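Local coordinates for hypothetical acetyltransferase (Shewanella oneidensis, PDB 1T82), which is of unproven function but, with its hotdog fold, is probably a thioesterase-like enzyme acting on acyl groups, at residues S64-T67 with I68-T72; G75-W78 with L79-L83. One frame throughout, in Å; residues are numbered along the deposited sequence.

Interactions 1 and 2 follow each other along a single helix, 62-84, the long central helix round which the antiparallel sheet of the hotdog fold wraps. Their centres lie about 16 Å apart, with interaction 1 (64-67 with 68-72) closing before interaction 2 (75-78 with 79-83) opens. The centre of the first lies about 6 Å from the centre of the chain, and this contact reaches the second subunit of the dimer; the centre of the second lies about 11 Å from that of the chain, nearer the C-terminal end of the helix, where helix 12-25 and strand 35-40 of the same chain pack on it. One helix thus serves the subunit interface at its start and packing within its own chain nearer its C-terminal end.

Interaction 1 (S64-T67 with I68-T72); sequences SIYT and IMTLT
Ile65 and Met69, a selenomethionine, lie one turn apart on the helix with their side chains alongside each other and pointing the same way. The CG2 branch of Ile65, carried toward the next turn because it stands anti to the backbone N, meets Met69 SE at 3.8 Å. Thr67 and Leu71 repeat this arrangement on another side of the helix: Thr67 CG2 approaches Leu71 CD1 at 4.0 Å. Tyr66 and Thr70 are set differently, the tyrosine ring slanting across the threonine, with Tyr66 CE2 4.1 Å from Thr70 CG2. The branched residues also press methyls against the backbone of the preceding turn, and Ile68 CG2 lies 3.0 Å from Ile65 O.

Beneath the side chains runs the regular i to i+4 ladder; its bond from Ile68 N to Ser64 O is nearly straight, at 170°. Ile68 O is gripped twice, by Thr72 N at 3.0 Å and by Thr72 OG1 at 2.9 Å, which arrive from opposite faces of its carbonyl plane. Turned back along the helix (chi1 -66°), the Thr72 hydroxyl thus has its partner within the same helix.

Ile65 and Met69 face strand 140-152 at Ala143. Tyr66 meets both strand 89-99 of its own chain, at Leu92 and Ala95, and the second subunit: its hydroxyl is hydrogen-bonded to Tyr99 OH of the second subunit and its ring stacks on Tyr66 of that subunit. A central helix wrapped by a curved antiparallel sheet, as here, is characteristic of the hotdog fold.

Interaction 2 (G75-W78 with L79-L83); sequences GMVW and LQQQL
Trp78 lays one face of its indole over Gln82, the residue one helical turn further on. From CB, which lies 3.1 Å from Leu79 N at the next peptide, the side chain leaves anti to its own backbone N (chi1 -176°), and this carries the rings along the helix toward the following turn. CG is still near that peptide, and CE3 lies 3.5 Å from Leu79 N. Further out, CZ3 meets the CD2 methyl of Leu79 at 3.9 Å, the leucine slanting past the benzene part of the indole. The six-membered ring then receives Gln82 CG in a CH-pi contact, 3.6 Å from the ring centroid and only 2° off the normal. CZ2 meets Gln82 CD at 3.7 Å, and the amide beyond it is stacked on the indole, the two planes 13° apart. A bend at chi2 of Gln82 folds the amide over the ring. Were Trp78 an alanine, the Gln82 amide would probably lose the flat surface on which it rests, and a gap would be likely to open beside the Leu79 methyl.

On another side of the helix, Met76, a selenomethionine, runs alongside Gln80, with Met76 SE 3.5 Å from Gln80 NE2. The backbone beneath keeps its regular i to i+4 bonds, among them Gln82 N to Trp78 O at 2.9 Å.

The indole also meets the ring of Trp74 and packs against Arg17 and Leu18 of helix 12-25, while Gln82 OE1 has a weak hydrogen bond from Arg17. Val77 and Trp78 touch Ile90 of strand 89-99, and Met76, Leu79 and Gln80 pack on Phe39 of strand 35-40, so this part of helix 62-84 is held between the N-terminal helix and the sheet.

Interaction 1 (S64-T67 with I68-T72)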
ATOM      1  N   SER B  64      -0.894   4.394   3.361  1.00  3.91           N
ATOM      2  CA  SER B  64       0.307   4.536   4.166  1.00  4.10           C
ATOM      3  C   SER B  64       0.432   3.336   5.091  1.00  4.77           C
ATOM      4  O   SER B  64       1.527   2.809   5.282  1.00  4.38           O
ATOM      5  CB  SER B  64       0.266   5.832   4.981  1.00  6.29           C
ATOM      6  OG  SER B  64       0.318   6.964   4.125  1.00  5.85           O
ATOM      7  N   ILE B  65      -0.690   2.903   5.659  1.00  4.37           N
ATOM      8  CA  ILE B  65      -0.690   1.745   6.542  1.00  3.80           C
ATOM      9  C   ILE B  65      -0.095   0.559   5.776  1.00  4.22           C
ATOM     10  O   ILE B  65       0.828  -0.095   6.249  1.00  3.04           O
ATOM     11  CB  ILE B  65      -2.132   1.404   7.007  1.00  4.66           C
ATOM     12  CG1 ILE B  65      -2.642   2.500   7.949  1.00  6.15           C
ATOM     13  CG2 ILE B  65      -2.155   0.046   7.709  1.00  5.72           C
ATOM     14  CD1 ILE B  65      -4.071   2.293   8.417  1.00  7.50           C
ATOM     15  N   TYR B  66      -0.617   0.299   4.582  1.00  4.18           N
ATOM     16  CA  TYR B  66      -0.125  -0.803   3.762  1.00  4.57           C
ATOM     17  C   TYR B  66       1.351  -0.642   3.426  1.00  4.66           C
ATOM     18  O   TYR B  66       2.145  -1.580   3.549  1.00  3.81           O
ATOM     19  CB  TYR B  66      -0.901  -0.895   2.449  1.00  4.76           C
ATOM     20  CG  TYR B  66      -0.367  -1.960   1.511  1.00  5.23           C
ATOM     21  CD1 TYR B  66      -0.847  -3.272   1.563  1.00  6.36           C
ATOM     22  CD2 TYR B  66       0.630  -1.658   0.575  1.00  5.41           C
ATOM     23  CE1 TYR B  66      -0.353  -4.250   0.701  1.00  6.50           C
ATOM     24  CE2 TYR B  66       1.131  -2.636  -0.283  1.00  6.11           C
ATOM     25  CZ  TYR B  66       0.633  -3.923  -0.214  1.00  6.73           C
ATOM     26  OH  TYR B  66       1.102  -4.885  -1.077  1.00  7.81           O
ATOM     27  N   THR B  67       1.726   0.556   2.992  1.00  4.72           N
ATOM     28  CA  THR B  67       3.108   0.792   2.614  1.00  5.11           C
ATOM     29  C   THR B  67       4.094   0.559   3.745  1.00  4.10           C
ATOM     30  O   THR B  67       5.123  -0.080   3.542  1.00  4.77           O
ATOM     31  CB  THR B  67       3.297   2.209   2.053  1.00  4.15           C
ATOM     32  OG1 THR B  67       2.512   2.350   0.861  1.00  5.35           O
ATOM     33  CG2 THR B  67       4.765   2.453   1.721  1.00  6.27           C
ATOM     34  N   ILE B  68       3.795   1.061   4.940  1.00  4.89           N
ATOM     35  CA  ILE B  68       4.728   0.848   6.038  1.00  5.15           C
ATOM     36  C   ILE B  68       4.819  -0.638   6.381  1.00  5.36           C
ATOM     37  O   ILE B  68       5.894  -1.135   6.707  1.00  4.56           O
ATOM     38  CB  ILE B  68       4.347   1.684   7.303  1.00  7.98           C
ATOM     39  CG1 ILE B  68       5.365   1.446   8.418  1.00 10.44           C
ATOM     40  CG2 ILE B  68       2.959   1.329   7.784  1.00  8.87           C
ATOM     41  CD1 ILE B  68       5.243   2.440   9.564  1.00 15.64           C
HETATM   42  N   MSE B  69       3.704  -1.354   6.288  1.00  4.05           N
HETATM   43  CA  MSE B  69       3.729  -2.777   6.596  1.00  3.53           C
HETATM   44  C   MSE B  69       4.517  -3.550   5.546  1.00  3.82           C
HETATM   45  O   MSE B  69       5.299  -4.428   5.887  1.00  4.92           O
HETATM   46  CB  MSE B  69       2.302  -3.321   6.717  1.00  5.38           C
HETATM   47  CG  MSE B  69       1.558  -2.685   7.878  1.00  7.35           C
HETATM   48 SE   MSE B  69      -0.271  -3.241   8.116  1.00 14.77          SE
HETATM   49  CE  MSE B  69      -0.015  -4.634   9.432  1.00  7.48           C
ATOM     50  N   THR B  70       4.335  -3.220   4.274  1.00  4.08           N
ATOM     51  CA  THR B  70       5.082  -3.933   3.255  1.00  6.44           C
ATOM     52  C   THR B  70       6.579  -3.627   3.343  1.00  5.57           C
ATOM     53  O   THR B  70       7.399  -4.506   3.099  1.00  7.23           O
ATOM     54  CB  THR B  70       4.565  -3.639   1.835  1.00 10.55           C
ATOM     55  OG1 THR B  70       5.211  -4.533   0.918  1.00 16.18           O
ATOM     56  CG2 THR B  70       4.855  -2.206   1.439  1.00 14.65           C
ATOM     57  N   LEU B  71       6.947  -2.394   3.699  1.00  5.58           N
ATOM     58  CA  LEU B  71       8.367  -2.065   3.827  1.00  6.34           C
ATOM     59  C   LEU B  71       8.968  -2.759   5.047  1.00  7.22           C
ATOM     60  O   LEU B  71      10.152  -3.101   5.057  1.00  7.61           O
ATOM     61  CB  LEU B  71       8.584  -0.550   3.929  1.00  7.33           C
ATOM     62  CG  LEU B  71       8.526   0.224   2.609  1.00 10.39           C
ATOM     63  CD1 LEU B  71       8.474   1.711   2.902  1.00 14.17           C
ATOM     64  CD2 LEU B  71       9.748  -0.109   1.749  1.00 12.43           C
ATOM     65  N   THR B  72       8.154  -2.976   6.077  1.00  6.56           N
ATOM     66  CA  THR B  72       8.637  -3.651   7.274  1.00  6.71           C
ATOM     67  C   THR B  72       8.942  -5.112   6.936  1.00  6.14           C
ATOM     68  O   THR B  72       9.972  -5.645   7.345  1.00  5.01           O
ATOM     69  CB  THR B  72       7.604  -3.552   8.424  1.00  7.10           C
ATOM     70  OG1 THR B  72       7.487  -2.183   8.831  1.00  7.70           O
ATOM     71  CG2 THR B  72       8.043  -4.383   9.626  1.00  8.27           C
TER

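Interaction 2 (G75-W78 with L79-L83)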
ATOM      1  N   GLY B  75      11.917  -5.138   4.728  1.00  6.68           N
ATOM      2  CA  GLY B  75      13.072  -4.851   5.563  1.00  7.67           C
ATOM      3  C   GLY B  75      13.560  -6.045   6.355  1.00  7.01           C
ATOM      4  O   GLY B  75      14.766  -6.210   6.562  1.00  7.10           O
HETATM    5  N   MSE B  76      12.634  -6.883   6.809  1.00  7.70           N
HETATM    6  CA  MSE B  76      13.027  -8.062   7.565  1.00  6.83           C
HETATM    7  C   MSE B  76      13.790  -9.031   6.666  1.00  6.71           C
HETATM    8  O   MSE B  76      14.808  -9.583   7.078  1.00  5.07           O
HETATM    9  CB  MSE B  76      11.808  -8.765   8.169  1.00  9.92           C
HETATM   10  CG  MSE B  76      12.163 -10.049   8.918  1.00 10.73           C
HETATM   11 SE   MSE B  76      13.479  -9.777  10.318  1.00 19.58          SE
HETATM   12  CE  MSE B  76      12.278  -9.692  11.834  1.00 12.06           C
ATOM     13  N   VAL B  77      13.305  -9.245   5.445  1.00  6.93           N
ATOM     14  CA  VAL B  77      14.004 -10.155   4.543  1.00  6.59           C
ATOM     15  C   VAL B  77      15.389  -9.595   4.256  1.00  6.88           C
ATOM     16  O   VAL B  77      16.381 -10.328   4.252  1.00  7.43           O
ATOM     17  CB  VAL B  77      13.269 -10.334   3.200  1.00  4.36           C
ATOM     18  CG1 VAL B  77      14.020 -11.351   2.336  1.00  8.92           C
ATOM     19  CG2 VAL B  77      11.843 -10.798   3.445  1.00  5.39           C
ATOM     20  N   TRP B  78      15.447  -8.291   4.014  1.00  7.07           N
ATOM     21  CA  TRP B  78      16.709  -7.615   3.730  1.00  7.13           C
ATOM     22  C   TRP B  78      17.696  -7.830   4.878  1.00  6.21           C
ATOM     23  O   TRP B  78      18.855  -8.181   4.654  1.00  7.16           O
ATOM     24  CB  TRP B  78      16.453  -6.119   3.535  1.00  8.42           C
ATOM     25  CG  TRP B  78      17.656  -5.326   3.142  1.00  9.91           C
ATOM     26  CD1 TRP B  78      18.122  -5.115   1.879  1.00 10.77           C
ATOM     27  CD2 TRP B  78      18.534  -4.613   4.020  1.00  9.41           C
ATOM     28  NE1 TRP B  78      19.237  -4.306   1.913  1.00 11.09           N
ATOM     29  CE2 TRP B  78      19.509  -3.985   3.215  1.00 10.34           C
ATOM     30  CE3 TRP B  78      18.589  -4.444   5.408  1.00 10.27           C
ATOM     31  CZ2 TRP B  78      20.530  -3.196   3.756  1.00 10.25           C
ATOM     32  CZ3 TRP B  78      19.603  -3.661   5.946  1.00 11.86           C
ATOM     33  CH2 TRP B  78      20.558  -3.047   5.120  1.00 11.43           C
ATOM     34  N   LEU B  79      17.231  -7.623   6.106  1.00  6.20           N
ATOM     35  CA  LEU B  79      18.072  -7.793   7.289  1.00  7.47           C
ATOM     36  C   LEU B  79      18.619  -9.203   7.401  1.00  7.32           C
ATOM     37  O   LEU B  79      19.806  -9.394   7.671  1.00  7.29           O
ATOM     38  CB  LEU B  79      17.282  -7.460   8.557  1.00  6.49           C
ATOM     39  CG  LEU B  79      17.050  -5.973   8.850  1.00  7.86           C
ATOM     40  CD1 LEU B  79      15.993  -5.819   9.928  1.00  9.45           C
ATOM     41  CD2 LEU B  79      18.361  -5.331   9.287  1.00 11.71           C
ATOM     42  N   GLN B  80      17.757 -10.193   7.199  1.00  6.85           N
ATOM     43  CA  GLN B  80      18.190 -11.580   7.291  1.00  8.32           C
ATOM     44  C   GLN B  80      19.234 -11.886   6.221  1.00  9.12           C
ATOM     45  O   GLN B  80      20.169 -12.649   6.464  1.00  9.80           O
ATOM     46  CB  GLN B  80      16.989 -12.521   7.162  1.00  8.87           C
ATOM     47  CG  GLN B  80      15.994 -12.431   8.323  1.00  9.60           C
ATOM     48  CD  GLN B  80      16.618 -12.737   9.676  1.00  9.10           C
ATOM     49  OE1 GLN B  80      17.563 -13.521   9.774  1.00  9.48           O
ATOM     50  NE2 GLN B  80      16.077 -12.133  10.730  1.00 10.08           N
ATOM     51  N   GLN B  81      19.083 -11.288   5.040  1.00 10.25           N
ATOM     52  CA  GLN B  81      20.047 -11.508   3.969  1.00  9.95           C
ATOM     53  C   GLN B  81      21.380 -10.873   4.341  1.00  9.98           C
ATOM     54  O   GLN B  81      22.438 -11.441   4.083  1.00 10.41           O
ATOM     55  CB  GLN B  81      19.534 -10.925   2.648  1.00  9.49           C
ATOM     56  CG  GLN B  81      18.308 -11.645   2.123  1.00 11.00           C
ATOM     57  CD  GLN B  81      17.902 -11.200   0.735  1.00 11.15           C
ATOM     58  OE1 GLN B  81      18.475 -10.267   0.170  1.00 15.86           O
ATOM     59  NE2 GLN B  81      16.901 -11.865   0.180  1.00 11.94           N
ATOM     60  N   GLN B  82      21.330  -9.697   4.955  1.00  9.62           N
ATOM     61  CA  GLN B  82      22.556  -9.025   5.365  1.00 10.43           C
ATOM     62  C   GLN B  82      23.300  -9.871   6.391  1.00 10.66           C
ATOM     63  O   GLN B  82      24.524  -9.989   6.336  1.00 11.18           O
ATOM     64  CB  GLN B  82      22.242  -7.653   5.965  1.00 11.20           C
ATOM     65  CG  GLN B  82      21.672  -6.654   4.973  1.00 16.60           C
ATOM     66  CD  GLN B  82      22.673  -6.263   3.902  1.00 20.81           C
ATOM     67  OE1 GLN B  82      23.769  -5.788   4.206  1.00 25.08           O
ATOM     68  NE2 GLN B  82      22.297  -6.449   2.643  1.00 23.34           N
ATOM     69  N   LEU B  83      22.562 -10.466   7.324  1.00 10.83           N
ATOM     70  CA  LEU B  83      23.174 -11.292   8.362  1.00 12.05           C
ATOM     71  C   LEU B  83      23.919 -12.502   7.799  1.00 14.00           C
ATOM     72  O   LEU B  83      24.928 -12.931   8.362  1.00 14.56           O
ATOM     73  CB  LEU B  83      22.112 -11.749   9.371  1.00 12.26           C
ATOM     74  CG  LEU B  83      21.537 -10.638  10.262  1.00 13.11           C
ATOM     75  CD1 LEU B  83      20.411 -11.193  11.131  1.00 13.93           C
ATOM     76  CD2 LEU B  83      22.645 -10.056  11.126  1.00 15.05           C
TER